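Local coordinates for protein prephenate dehydrogenase (Aquifex aeolicus, PDB 2G5C) that probably catalyses the NAD-dependent oxidative decarboxylation of prephenate to 3-(4-hydroxyphenyl)pyruvate, a step on the way to L-tyrosine, at residues V103-E107 / L143-K147; E107-R113 / K148-R153. All blocks are in the same frame, centred on the assembly; numbering follows the deposited sequence.

From the N terminus, the first segments met lie on helix 101-110, which carries 103-107 and then, sharing Glu107, runs into 107-113 at its C-terminal end. The chain passes through strand 114-120 and strand 140-143 before it comes back alongside the helix. Interaction 1 closes the loop from 103-107 to 143-147, the last strand residue and the loop after it; interaction 2 closes the one from 107-113 to 148-153, at the start of helix 151-163. The segments alternate along the chain, so the two contacts cross, their centres about 7 Å apart. Together they fasten helix 101-110 to the connection between strand 140-143 and helix 151-163 in the nucleotide-binding domain.

Interaction 1 (V103-E107 / L143-K147); sequences VYDLE and LTPTK
The methyl CG2 of Thr146 comes obliquely at the Tyr104 ring, 3.5 Å from Tyr104 CE1. The second flat group, the Glu107 carboxylate, receives the hydroxyl of the same threonine. Thr146 OG1 donates to Glu107 OE2 at 2.6 Å, on the syn lone pair. The other carboxylate oxygen, Glu107 OE1, stands 3.3 Å from Thr146 OG1. Thr146 OG1 in turn accepts a weak hydrogen bond from Lys148 N. The two side chains come from opposite directions. Thr146 places OG1 between its backbone N and carbonyl carbon (chi1 67°), which turns the hydroxyl to the acid and the methyl to the tyrosine. Glu107 spans the distance with a chain extended beyond CG.

The contact sets helix 101-110 against the loop that leaves strand 140-143, within the Rossmann-type nucleotide-binding domain. The Val103 side chain is about 12 Å from the bound NAD.

Val103 supplies the buried end. Its CG2 packs 3.3 Å from Thr144 OG1, and CG1 lies 4.2 Å from Thr146 CG2. Thr144 OG1 has no polar partner in the model, so this hydroxyl is buried against a methyl group. Pro173, at the start of helix 173-201, touches Val103, Tyr104, Thr144 and Thr146. The phenol of Tyr104 turns to the same helix, where its OH is hydrogen-bonded to Glu174 OE1.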
loop_
_atom_site.group_PDB
_atom_site.type_symbol
_atom_site.label_atom_id
_atom_site.label_comp_id
_atom_site.label_asym_id
_atom_site.label_seq_id
_atom_site.Cartn_x
_atom_site.Cartn_y
_atom_site.Cartn_z
ATOM N N VAL A 103 9.189 23.464 15.594
ATOM C CA VAL A 103 10.386 23.429 16.416
ATOM C C VAL A 103 10.856 24.821 16.818
ATOM O O VAL A 103 11.262 25.027 17.956
ATOM C CB VAL A 103 11.540 22.698 15.701
ATOM C CG1 VAL A 103 12.820 22.831 16.508
ATOM C CG2 VAL A 103 11.190 21.228 15.528
ATOM N N TYR A 104 10.797 25.769 15.888
ATOM C CA TYR A 104 11.226 27.133 16.175
ATOM C C TYR A 104 10.237 27.846 17.088
ATOM O O TYR A 104 10.635 28.653 17.931
ATOM C CB TYR A 104 11.406 27.919 14.873
ATOM C CG TYR A 104 12.416 27.288 13.938
ATOM C CD1 TYR A 104 13.746 27.123 14.325
ATOM C CD2 TYR A 104 12.034 26.822 12.681
ATOM C CE1 TYR A 104 14.670 26.505 13.487
ATOM C CE2 TYR A 104 12.952 26.203 11.834
ATOM C CZ TYR A 104 14.265 26.047 12.244
ATOM O OH TYR A 104 15.169 25.413 11.422
ATOM N N ASP A 105 8.950 27.555 16.926
ATOM C CA ASP A 105 7.947 28.186 17.773
ATOM C C ASP A 105 8.086 27.678 19.203
ATOM O O ASP A 105 7.943 28.446 20.158
ATOM C CB ASP A 105 6.528 27.906 17.263
ATOM C CG ASP A 105 6.272 28.499 15.893
ATOM O OD1 ASP A 105 6.865 29.551 15.578
ATOM O OD2 ASP A 105 5.467 27.921 15.134
ATOM N N LEU A 106 8.368 26.387 19.352
ATOM C CA LEU A 106 8.527 25.812 20.680
ATOM C C LEU A 106 9.795 26.328 21.353
ATOM O O LEU A 106 9.822 26.500 22.575
ATOM C CB LEU A 106 8.532 24.279 20.611
ATOM C CG LEU A 106 7.190 23.660 20.188
ATOM C CD1 LEU A 106 7.258 22.139 20.284
ATOM C CD2 LEU A 106 6.077 24.187 21.084
ATOM N N GLU A 107 10.841 26.572 20.563
ATOM C CA GLU A 107 12.093 27.100 21.108
ATOM C C GLU A 107 11.867 28.533 21.582
ATOM O O GLU A 107 12.406 28.946 22.602
ATOM C CB GLU A 107 13.207 27.110 20.057
ATOM C CG GLU A 107 13.649 25.753 19.532
ATOM C CD GLU A 107 14.896 25.853 18.661
ATOM O OE1 GLU A 107 14.954 26.762 17.803
ATOM O OE2 GLU A 107 15.816 25.023 18.828
ATOM N N LEU A 143 15.858 13.482 15.694
ATOM C CA LEU A 143 15.921 14.651 16.555
ATOM C C LEU A 143 16.267 15.793 15.615
ATOM O O LEU A 143 17.070 15.622 14.694
ATOM C CB LEU A 143 16.997 14.485 17.635
ATOM C CG LEU A 143 16.769 13.320 18.607
ATOM C CD1 LEU A 143 17.704 13.458 19.800
ATOM C CD2 LEU A 143 15.316 13.317 19.080
ATOM N N THR A 144 15.641 16.943 15.822
ATOM C CA THR A 144 15.881 18.089 14.961
ATOM C C THR A 144 16.502 19.264 15.708
ATOM O O THR A 144 15.832 20.250 16.020
ATOM C CB THR A 144 14.575 18.552 14.276
ATOM O OG1 THR A 144 13.621 18.946 15.266
ATOM C CG2 THR A 144 13.985 17.418 13.447
ATOM N N PRO A 145 17.801 19.168 16.012
ATOM C CA PRO A 145 18.465 20.259 16.724
ATOM C C PRO A 145 18.714 21.444 15.795
ATOM O O PRO A 145 18.803 21.287 14.574
ATOM C CB PRO A 145 19.758 19.613 17.202
ATOM C CG PRO A 145 20.075 18.673 16.083
ATOM C CD PRO A 145 18.724 18.040 15.797
ATOM N N THR A 146 18.801 22.630 16.381
ATOM C CA THR A 146 19.060 23.851 15.631
ATOM C C THR A 146 20.297 24.501 16.244
ATOM O O THR A 146 21.017 23.868 17.021
ATOM C CB THR A 146 17.889 24.842 15.737
ATOM O OG1 THR A 146 17.782 25.309 17.088
ATOM C CG2 THR A 146 16.588 24.173 15.329
ATOM N N LYS A 147 20.539 25.763 15.908
ATOM C CA LYS A 147 21.698 26.462 16.449
ATOM C C LYS A 147 21.433 26.878 17.894
ATOM O O LYS A 147 22.353 26.946 18.705
ATOM C CB LYS A 147 22.026 27.691 15.597
ATOM C CG LYS A 147 23.371 28.325 15.925
ATOM C CD LYS A 147 23.713 29.435 14.940
ATOM C CE LYS A 147 25.104 30.009 15.196
ATOM N NZ LYS A 147 25.466 31.032 14.176
#

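Interaction 2 (E107-R113 / K148-R153); sequences ENILGKR and KTDKKR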
loop_
_atom_site.group_PDB
_atom_site.type_symbol
_atom_site.label_atom_id
_atom_site.label_comp_id
_atom_site.label_asym_id
_atom_site.label_seq_id
_atom_site.Cartn_x
_atom_site.Cartn_y
_atom_site.Cartn_z
ATOM N N GLU A 107 10.841 26.572 20.563
ATOM C CA GLU A 107 12.093 27.100 21.108
ATOM C C GLU A 107 11.867 28.533 21.582
ATOM O O GLU A 107 12.406 28.946 22.602
ATOM C CB GLU A 107 13.207 27.110 20.057
ATOM C CG GLU A 107 13.649 25.753 19.532
ATOM C CD GLU A 107 14.896 25.853 18.661
ATOM O OE1 GLU A 107 14.954 26.762 17.803
ATOM O OE2 GLU A 107 15.816 25.023 18.828
ATOM N N ASN A 108 11.069 29.294 20.836
ATOM C CA ASN A 108 10.789 30.679 21.200
ATOM C C ASN A 108 9.923 30.786 22.450
ATOM O O ASN A 108 9.888 31.835 23.093
ATOM C CB ASN A 108 10.088 31.418 20.054
ATOM C CG ASN A 108 10.977 31.597 18.840
ATOM O OD1 ASN A 108 12.184 31.788 18.966
ATOM N ND2 ASN A 108 10.378 31.555 17.656
ATOM N N ILE A 109 9.224 29.705 22.790
ATOM C CA ILE A 109 8.347 29.693 23.957
ATOM C C ILE A 109 8.968 29.040 25.187
ATOM O O ILE A 109 8.776 29.513 26.310
ATOM C CB ILE A 109 7.020 28.961 23.649
ATOM C CG1 ILE A 109 6.240 29.721 22.577
ATOM C CG2 ILE A 109 6.184 28.839 24.915
ATOM C CD1 ILE A 109 4.961 29.027 22.143
ATOM N N LEU A 110 9.705 27.957 24.981
ATOM C CA LEU A 110 10.324 27.242 26.092
ATOM C C LEU A 110 11.796 27.560 26.279
ATOM O O LEU A 110 12.373 27.257 27.322
ATOM C CB LEU A 110 10.149 25.736 25.903
ATOM C CG LEU A 110 8.697 25.260 25.884
ATOM C CD1 LEU A 110 8.653 23.786 25.528
ATOM C CD2 LEU A 110 8.056 25.516 27.245
ATOM N N GLY A 111 12.408 28.155 25.262
ATOM C CA GLY A 111 13.814 28.508 25.352
ATOM C C GLY A 111 14.771 27.343 25.200
ATOM O O GLY A 111 14.526 26.413 24.431
ATOM N N LYS A 112 15.871 27.400 25.946
ATOM C CA LYS A 112 16.904 26.370 25.904
ATOM C C LYS A 112 16.410 25.008 26.379
ATOM O O LYS A 112 17.129 24.014 26.284
ATOM C CB LYS A 112 18.095 26.797 26.764
ATOM C CG LYS A 112 18.714 28.122 26.353
ATOM C CD LYS A 112 19.516 28.005 25.059
ATOM C CE LYS A 112 20.756 27.135 25.242
ATOM N NZ LYS A 112 21.676 27.200 24.068
ATOM N N ARG A 113 15.187 24.960 26.887
ATOM C CA ARG A 113 14.636 23.707 27.385
ATOM C C ARG A 113 14.174 22.726 26.311
ATOM O O ARG A 113 14.264 21.513 26.496
ATOM C CB ARG A 113 13.471 23.994 28.337
ATOM C CG ARG A 113 13.921 24.561 29.674
ATOM C CD ARG A 113 12.754 24.919 30.570
ATOM N NE ARG A 113 11.977 26.024 30.022
ATOM C CZ ARG A 113 11.263 26.867 30.758
ATOM N NH1 ARG A 113 11.228 26.734 32.077
ATOM N NH2 ARG A 113 10.589 27.848 30.176
ATOM N N LYS A 148 20.168 27.141 18.210
ATOM C CA LYS A 148 19.777 27.551 19.557
ATOM C C LYS A 148 19.624 26.359 20.497
ATOM O O LYS A 148 19.430 26.530 21.700
ATOM C CB LYS A 148 18.457 28.323 19.513
ATOM C CG LYS A 148 18.474 29.531 18.594
ATOM C CD LYS A 148 17.162 30.294 18.663
ATOM C CE LYS A 148 17.159 31.477 17.705
ATOM N NZ LYS A 148 15.911 32.283 17.820
ATOM N N THR A 149 19.710 25.152 19.944
ATOM C CA THR A 149 19.572 23.934 20.737
ATOM C C THR A 149 20.714 23.762 21.733
ATOM O O THR A 149 21.873 24.018 21.414
ATOM C CB THR A 149 19.513 22.685 19.832
ATOM O OG1 THR A 149 18.396 22.794 18.942
ATOM C CG2 THR A 149 19.356 21.427 20.669
ATOM N N ASP A 150 20.370 23.317 22.938
ATOM C CA ASP A 150 21.346 23.104 24.000
ATOM C C ASP A 150 22.018 21.739 23.860
ATOM O O ASP A 150 21.374 20.700 24.007
ATOM C CB ASP A 150 20.650 23.227 25.362
ATOM C CG ASP A 150 21.572 22.926 26.523
ATOM O OD1 ASP A 150 22.761 23.305 26.458
ATOM O OD2 ASP A 150 21.104 22.324 27.509
ATOM N N LYS A 151 23.318 21.751 23.575
ATOM C CA LYS A 151 24.090 20.524 23.394
ATOM C C LYS A 151 23.918 19.509 24.512
ATOM O O LYS A 151 23.849 18.305 24.257
ATOM C CB LYS A 151 25.581 20.847 23.233
ATOM C CG LYS A 151 25.985 21.243 21.821
ATOM C CD LYS A 151 25.740 20.101 20.840
ATOM C CE LYS A 151 26.148 20.479 19.421
ATOM N NZ LYS A 151 25.800 19.406 18.439
ATOM N N LYS A 152 23.857 19.988 25.749
ATOM C CA LYS A 152 23.694 19.097 26.888
ATOM C C LYS A 152 22.323 18.430 26.859
ATOM O O LYS A 152 22.202 17.235 27.130
ATOM C CB LYS A 152 23.880 19.870 28.196
ATOM C CG LYS A 152 25.237 20.553 28.319
ATOM C CD LYS A 152 26.382 19.553 28.157
ATOM C CE LYS A 152 27.742 20.238 28.202
ATOM N NZ LYS A 152 27.973 20.935 29.499
ATOM N N ARG A 153 21.291 19.201 26.529
ATOM C CA ARG A 153 19.935 18.665 26.463
ATOM C C ARG A 153 19.753 17.741 25.260
ATOM O O ARG A 153 18.986 16.781 25.321
ATOM C CB ARG A 153 18.914 19.801 26.411
ATOM C CG ARG A 153 18.688 20.497 27.746
ATOM C CD ARG A 153 17.539 21.489 27.650
ATOM N NE ARG A 153 17.094 21.966 28.957
ATOM C CZ ARG A 153 17.784 22.798 29.731
ATOM N NH1 ARG A 153 18.964 23.257 29.339
ATOM N NH2 ARG A 153 17.288 23.176 30.901
HETATM O O HOH W 1 17.679 22.870 24.017
#
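Arg113 and Arg153 lie side by side and point the same way, yet their guanidinium planes are turned 86° apart. Arg153 NH2 approaches the aliphatic CG of Arg113 at 3.8 Å, and one face of the Arg153 guanidinium is covered by the backbone at Lys112 C and Arg113 N. Arg153 CD presses tightly against Lys112 O, at 2.9 Å. The two charged ends have separate partners. Arg113, bent at chi3 (-66°), folds back so that NE donates to Leu110 O at 3.0 Å, in the carbonyl plane and on a lone pair. Arg153 NH1 forms a salt bridge of 3.0 Å with Asp150 OD2, which it meets from above the carboxylate plane, while its NH2 bonds to Ala90 O.

Asp150 is the N-cap of helix 151-163: OD2 also accepts a weak bond from Arg153 N. Gly111, with positive phi, is the first residue after helix 101-110 to leave helical backbone angles, so the contact joins the end of one helix of the nucleotide-binding domain to the start of another.

Lys112 crosses Asp150 at about a right angle. Bends at chi2 and chi3 curl its chain round to Lys148 O, which accepts a weak bond from NZ at 3.3 Å. A water donates to Lys112 O at 2.6 Å and accepts from Asp150 N at 2.9 Å, bridging the two backbones. Further back on helix 101-110, Glu107 is crossed obliquely by the extended Lys148 chain, whose NZ stays 3.9 Å from Asn108 OD1.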